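Local coordinates for protein esterase (Rhizomucor miehei CAU432, PDB 4WY8) that hydrolyses carboxylic ester bonds as a fungal carboxylesterase of the alpha/beta hydrolase fold, probably through a serine nucleophile of a Ser-His-Asp triad, at residues A[8-13]-A[298-303]; A[284-289]-A[304-309]. One frame throughout, in Å; residues are numbered along the deposited sequence.

In the fold
Contacts 1 and 2 follow each other along helix 301-322, their centres about 11 Å apart. In contact 1 the N-terminal helix 9-17 packs on the start of that helix; in contact 2 the next turn of it lies against edge strand 281-286 of the central sheet. The two meet directly: Lys8 N is 2.9 Å from Gly288 O, a probable hydrogen bond, and Thr302 CG2 lies 3.7 Å from Ile289 CG2. Segments 284-289 and 298-303 lie on either side, in sequence, of His291, the probable histidine of a triad with Ser164 and Asp261. The side chain of Ile289 lies near these triad residues without touching them.

Contact 1. Residues A[8-13]-A[298-303]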
loop_
_atom_site.group_PDB
_atom_site.type_symbol
_atom_site.label_atom_id
_atom_site.label_comp_id
_atom_site.label_asym_id
_atom_site.label_seq_id
_atom_site.Cartn_x
_atom_site.Cartn_y
_atom_site.Cartn_z
ATOM N N LYS A 8 -6.633 5.874 13.764
ATOM C CA LYS A 8 -5.523 5.436 14.590
ATOM C C LYS A 8 -5.210 6.524 15.622
ATOM O O LYS A 8 -5.455 7.710 15.378
ATOM C CB LYS A 8 -4.295 5.122 13.714
ATOM C CG LYS A 8 -4.636 4.161 12.576
ATOM C CD LYS A 8 -3.451 3.324 12.141
ATOM C CE LYS A 8 -3.863 2.404 10.997
ATOM N NZ LYS A 8 -2.755 2.110 10.023
ATOM N N PRO A 9 -4.681 6.115 16.787
ATOM C CA PRO A 9 -4.358 7.000 17.918
ATOM C C PRO A 9 -3.637 8.310 17.542
ATOM O O PRO A 9 -4.079 9.384 17.947
ATOM C CB PRO A 9 -3.461 6.113 18.804
ATOM C CG PRO A 9 -3.603 4.665 18.238
ATOM C CD PRO A 9 -4.679 4.701 17.199
ATOM N N TYR A 10 -2.542 8.228 16.800
ATOM C CA TYR A 10 -1.788 9.425 16.426
ATOM C C TYR A 10 -2.672 10.428 15.674
ATOM O O TYR A 10 -2.720 11.628 16.018
ATOM C CB TYR A 10 -0.580 9.015 15.576
ATOM C CG TYR A 10 0.363 10.123 15.151
ATOM C CD1 TYR A 10 1.650 10.212 15.683
ATOM C CD2 TYR A 10 -0.006 11.042 14.172
ATOM C CE1 TYR A 10 2.535 11.204 15.270
ATOM C CE2 TYR A 10 0.862 12.044 13.758
ATOM C CZ TYR A 10 2.132 12.115 14.304
ATOM O OH TYR A 10 2.986 13.108 13.878
ATOM N N CYS A 11 -3.386 9.915 14.668
ATOM C CA CYS A 11 -4.230 10.722 13.790
ATOM C C CYS A 11 -5.429 11.291 14.545
ATOM O O CYS A 11 -5.866 12.417 14.279
ATOM C CB CYS A 11 -4.693 9.880 12.585
ATOM S SG CYS A 11 -3.398 9.600 11.299
ATOM N N GLN A 12 -5.952 10.515 15.494
ATOM C CA GLN A 12 -6.991 11.017 16.389
ATOM C C GLN A 12 -6.465 12.224 17.163
ATOM O O GLN A 12 -7.065 13.319 17.159
ATOM C CB GLN A 12 -7.433 9.920 17.358
ATOM C CG GLN A 12 -8.563 10.326 18.285
ATOM C CD GLN A 12 -9.883 10.505 17.555
ATOM O OE1 GLN A 12 -10.405 9.567 16.944
ATOM N NE2 GLN A 12 -10.426 11.719 17.611
ATOM N N ASN A 13 -5.308 12.016 17.785
ATOM C CA ASN A 13 -4.664 13.058 18.549
ATOM C C ASN A 13 -4.508 14.340 17.741
ATOM O O ASN A 13 -4.857 15.421 18.214
ATOM C CB ASN A 13 -3.286 12.600 19.024
ATOM C CG ASN A 13 -2.610 13.635 19.890
ATOM O OD1 ASN A 13 -3.126 13.988 20.953
ATOM N ND2 ASN A 13 -1.505 14.196 19.403
ATOM N N THR A 298 6.822 15.403 13.669
ATOM C CA THR A 298 7.034 13.963 13.823
ATOM C C THR A 298 6.310 13.183 12.728
ATOM O O THR A 298 5.529 13.738 11.958
ATOM C CB THR A 298 6.523 13.464 15.164
ATOM O OG1 THR A 298 5.151 13.869 15.291
ATOM C CG2 THR A 298 7.331 14.069 16.310
ATOM N N LEU A 299 6.532 11.880 12.700
ATOM C CA LEU A 299 5.928 11.021 11.695
ATOM C C LEU A 299 5.152 9.895 12.350
ATOM O O LEU A 299 5.735 9.111 13.091
ATOM C CB LEU A 299 7.023 10.459 10.778
ATOM C CG LEU A 299 6.534 9.598 9.618
ATOM C CD1 LEU A 299 5.685 10.442 8.669
ATOM C CD2 LEU A 299 7.740 9.004 8.894
ATOM N N SER A 300 3.854 9.793 12.056
ATOM C CA SER A 300 3.018 8.751 12.655
ATOM C C SER A 300 3.512 7.370 12.226
ATOM O O SER A 300 4.211 7.250 11.225
ATOM C CB SER A 300 1.544 8.925 12.264
ATOM O OG SER A 300 1.269 8.536 10.932
ATOM N N PRO A 301 3.187 6.328 13.009
ATOM C CA PRO A 301 3.556 4.965 12.592
ATOM C C PRO A 301 3.059 4.630 11.167
ATOM O O PRO A 301 3.819 4.096 10.327
ATOM C CB PRO A 301 2.871 4.083 13.644
ATOM C CG PRO A 301 2.766 4.981 14.876
ATOM C CD PRO A 301 2.527 6.358 14.333
ATOM N N THR A 302 1.805 4.970 10.877
ATOM C CA THR A 302 1.289 4.678 9.554
ATOM C C THR A 302 2.003 5.516 8.501
ATOM O O THR A 302 2.225 5.045 7.382
ATOM C CB THR A 302 -0.205 4.929 9.433
ATOM O OG1 THR A 302 -0.890 4.358 10.560
ATOM C CG2 THR A 302 -0.719 4.296 8.131
ATOM N N GLY A 303 2.371 6.752 8.847
ATOM C CA GLY A 303 3.152 7.580 7.938
ATOM C C GLY A 303 4.423 6.851 7.525
ATOM O O GLY A 303 4.807 6.828 6.346
#
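Tyr10 lays its ring against Ser300 and sends its hydroxyl on to Thr298, joining the N-terminal helix 9-17 to the chain just ahead of helix 301-322. Ser300 CB sits over the middle of one ring face, 3.3 Å from the centroid and 15° off the normal, a CH-pi contact. At the far end of the ring, Tyr10 OH and Thr298 OG1 are hydrogen-bonded at 2.7 Å, with OG1 near the ring plane; either hydroxyl could be the donor. The ring reaches this far because Tyr10 CG stands opposite the backbone N (chi1 -177°), leading it away from its own helix. Pro301 adds a looser apolar touch, its CD 4.2 Å from Tyr10 CD1.

Two residues before Tyr10, Lys8 reaches Thr302, two residues after Ser300, and the side chains cross at about a right angle. Lys8 NZ donates to Thr302 OG1 at 3.0 Å, while Lys8 CD passes the same oxygen at 3.2 Å. The ammonium has a stronger partner in the carbonyl oxygen of Val281 of the second subunit, so Thr302 shares it with the dimer interface.

Behind this first shell lies a helix cap. Ser300 is the N-cap of helix 301-322: its OG accepts from Gly303 N at 3.0 Å, with an N-H...O angle of 152°. That bond ties down OG while CB faces the tyrosine, so one residue caps a helix and carries a ring. Lys8 holds the N-cap position of helix 9-17, without a capping bond from its side chain; its backbone pairs with Gly288. Thr302 also leans on Ile289, and Thr298 on Lys43.

The chemistry is thus neutral at one end and cationic at the other: a hydroxyl pair and a CH-pi contact hold Tyr10, while the lysine, probably charged, links two helix starts to a second chain.

Contact 2. Residues A[284-289]-A[304-309]; sequences VRYLGI and SEILDH
Ile306 sets its CG1 over the centre of one face of the Tyr286 ring, and this CH-pi contact is the tight centre of the contact. Ile306 CG1 is 3.4 Å from the ring centroid and 12° off the normal, and the two side chains slide past each other in opposite directions. With CG1 opposite its carbonyl carbon (chi1 -74°) and the chain extended beyond it, Ile306 keeps CD1 over the same ring face, where it meets Ile289 CD1 tip to tip at 3.9 Å.

At the end of the same ring the packing turns polar. Tyr286 OH and His309 ND1 are hydrogen-bonded at 2.9 Å, and each lies near the plane of the other's ring, so the two rings meet through their edges; either atom could be the donor. Val284 CG2 comes to His309 CE1 more loosely, at 4.0 Å.

The wet side is different in kind. A water sits 2.8 Å from Tyr286 OH, near the ring plane, and donates a weak, 3.5 Å bond to Glu305 O. The phenol oxygen therefore has both a histidine nitrogen and a water as partners. The Glu305 side chain starts toward the strand, but its carboxylate leads away to a salt bridge with Arg252 of the second subunit.

The axes of strand 284-286 and helix 304-309 run nearly antiparallel, at 162° and 11.4 Å apart, as a helix packs on the sheet of an alpha/beta hydrolase. Strand 253-258 flanks the edge strand within the chain, while an antiparallel strand of the second subunit continues the sheet beyond it. His309 stacks on His309 of that subunit, and on the far side of the helix Leu307 packs against helix 101-111.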
loop_
_atom_site.group_PDB
_atom_site.type_symbol
_atom_site.label_atom_id
_atom_site.label_comp_id
_atom_site.label_asym_id
_atom_site.label_seq_id
_atom_site.Cartn_x
_atom_site.Cartn_y
_atom_site.Cartn_z
ATOM N N VAL A 284 -4.034 3.316 -3.868
ATOM C CA VAL A 284 -4.277 2.650 -2.593
ATOM C C VAL A 284 -4.853 3.625 -1.592
ATOM O O VAL A 284 -4.402 4.760 -1.489
ATOM C CB VAL A 284 -2.973 2.028 -2.038
ATOM C CG1 VAL A 284 -2.432 1.022 -3.008
ATOM C CG2 VAL A 284 -1.924 3.091 -1.866
ATOM N N ARG A 285 -5.864 3.185 -0.861
ATOM C CA ARG A 285 -6.436 3.972 0.229
ATOM C C ARG A 285 -5.942 3.405 1.559
ATOM O O ARG A 285 -6.081 2.208 1.795
ATOM C CB ARG A 285 -7.964 3.930 0.172
ATOM C CG ARG A 285 -8.639 4.613 1.359
ATOM C CD ARG A 285 -10.084 4.171 1.491
ATOM N NE ARG A 285 -10.897 4.589 0.348
ATOM C CZ ARG A 285 -12.227 4.552 0.333
ATOM N NH1 ARG A 285 -12.878 4.112 1.401
ATOM N NH2 ARG A 285 -12.903 4.947 -0.745
ATOM N N TYR A 286 -5.319 4.229 2.399
ATOM C CA TYR A 286 -4.915 3.755 3.721
ATOM C C TYR A 286 -6.023 3.987 4.722
ATOM O O TYR A 286 -6.563 5.100 4.813
ATOM C CB TYR A 286 -3.632 4.439 4.179
ATOM C CG TYR A 286 -2.381 3.711 3.720
ATOM C CD1 TYR A 286 -1.948 3.787 2.393
ATOM C CD2 TYR A 286 -1.620 2.967 4.616
ATOM C CE1 TYR A 286 -0.800 3.105 1.965
ATOM C CE2 TYR A 286 -0.468 2.303 4.203
ATOM C CZ TYR A 286 -0.067 2.381 2.880
ATOM O OH TYR A 286 1.073 1.729 2.485
ATOM N N LEU A 287 -6.362 2.949 5.482
ATOM C CA LEU A 287 -7.453 3.073 6.437
ATOM C C LEU A 287 -6.990 3.658 7.766
ATOM O O LEU A 287 -5.818 3.515 8.157
ATOM C CB LEU A 287 -8.125 1.729 6.673
ATOM C CG LEU A 287 -9.348 1.473 5.778
ATOM C CD1 LEU A 287 -8.966 1.205 4.314
ATOM C CD2 LEU A 287 -10.167 0.331 6.338
ATOM N N GLY A 288 -7.911 4.373 8.411
ATOM C CA GLY A 288 -7.702 4.930 9.732
ATOM C C GLY A 288 -6.804 6.151 9.831
ATOM O O GLY A 288 -6.403 6.524 10.935
ATOM N N ILE A 289 -6.507 6.803 8.708
ATOM C CA ILE A 289 -5.651 7.980 8.769
ATOM C C ILE A 289 -6.333 9.228 8.245
ATOM O O ILE A 289 -7.324 9.174 7.508
ATOM C CB ILE A 289 -4.324 7.795 7.975
ATOM C CG1 ILE A 289 -4.596 7.660 6.480
ATOM C CG2 ILE A 289 -3.546 6.605 8.480
ATOM C CD1 ILE A 289 -3.354 7.818 5.659
ATOM N N SER A 304 5.067 6.226 8.502
ATOM C CA SER A 304 6.293 5.466 8.251
ATOM C C SER A 304 6.051 4.234 7.381
ATOM O O SER A 304 6.871 3.907 6.479
ATOM C CB SER A 304 6.948 5.065 9.575
ATOM O OG SER A 304 8.176 4.391 9.348
ATOM N N GLU A 305 4.953 3.527 7.652
ATOM C CA GLU A 305 4.640 2.388 6.788
ATOM C C GLU A 305 4.472 2.875 5.347
ATOM O O GLU A 305 5.004 2.290 4.400
ATOM C CB GLU A 305 3.368 1.667 7.236
ATOM C CG GLU A 305 3.358 1.228 8.692
ATOM C CD GLU A 305 4.458 0.235 9.060
ATOM O OE1 GLU A 305 4.931 -0.562 8.202
ATOM O OE2 GLU A 305 4.867 0.274 10.244
ATOM N N ILE A 306 3.763 3.980 5.198
ATOM C CA ILE A 306 3.488 4.539 3.886
ATOM C C ILE A 306 4.776 4.892 3.193
ATOM O O ILE A 306 4.930 4.586 2.013
ATOM C CB ILE A 306 2.570 5.772 3.976
ATOM C CG1 ILE A 306 1.136 5.348 4.291
ATOM C CG2 ILE A 306 2.563 6.587 2.674
ATOM C CD1 ILE A 306 0.238 6.573 4.674
ATOM N N LEU A 307 5.721 5.492 3.910
ATOM C CA LEU A 307 7.033 5.766 3.303
ATOM C C LEU A 307 7.770 4.486 2.878
ATOM O O LEU A 307 8.420 4.468 1.828
ATOM C CB LEU A 307 7.914 6.579 4.249
ATOM C CG LEU A 307 7.520 8.049 4.383
ATOM C CD1 LEU A 307 8.627 8.750 5.124
ATOM C CD2 LEU A 307 7.324 8.693 3.021
ATOM N N ASP A 308 7.689 3.421 3.675
ATOM C CA ASP A 308 8.307 2.158 3.259
ATOM C C ASP A 308 7.675 1.621 1.947
ATOM O O ASP A 308 8.362 1.094 1.054
ATOM C CB ASP A 308 8.190 1.114 4.378
ATOM C CG ASP A 308 9.109 1.422 5.571
ATOM O OD1 ASP A 308 10.097 2.191 5.403
ATOM O OD2 ASP A 308 8.826 0.892 6.680
ATOM N N HIS A 309 6.361 1.779 1.846
ATOM C CA HIS A 309 5.629 1.439 0.635
ATOM C C HIS A 309 6.084 2.242 -0.585
ATOM O O HIS A 309 6.411 1.676 -1.645
ATOM C CB HIS A 309 4.152 1.653 0.887
ATOM C CG HIS A 309 3.287 1.238 -0.248
ATOM N ND1 HIS A 309 1.919 1.363 -0.215
ATOM C CD2 HIS A 309 3.595 0.678 -1.444
ATOM C CE1 HIS A 309 1.413 0.890 -1.347
ATOM N NE2 HIS A 309 2.408 0.476 -2.106
HETATM O O HOH W 1 2.453 -0.065 4.215
#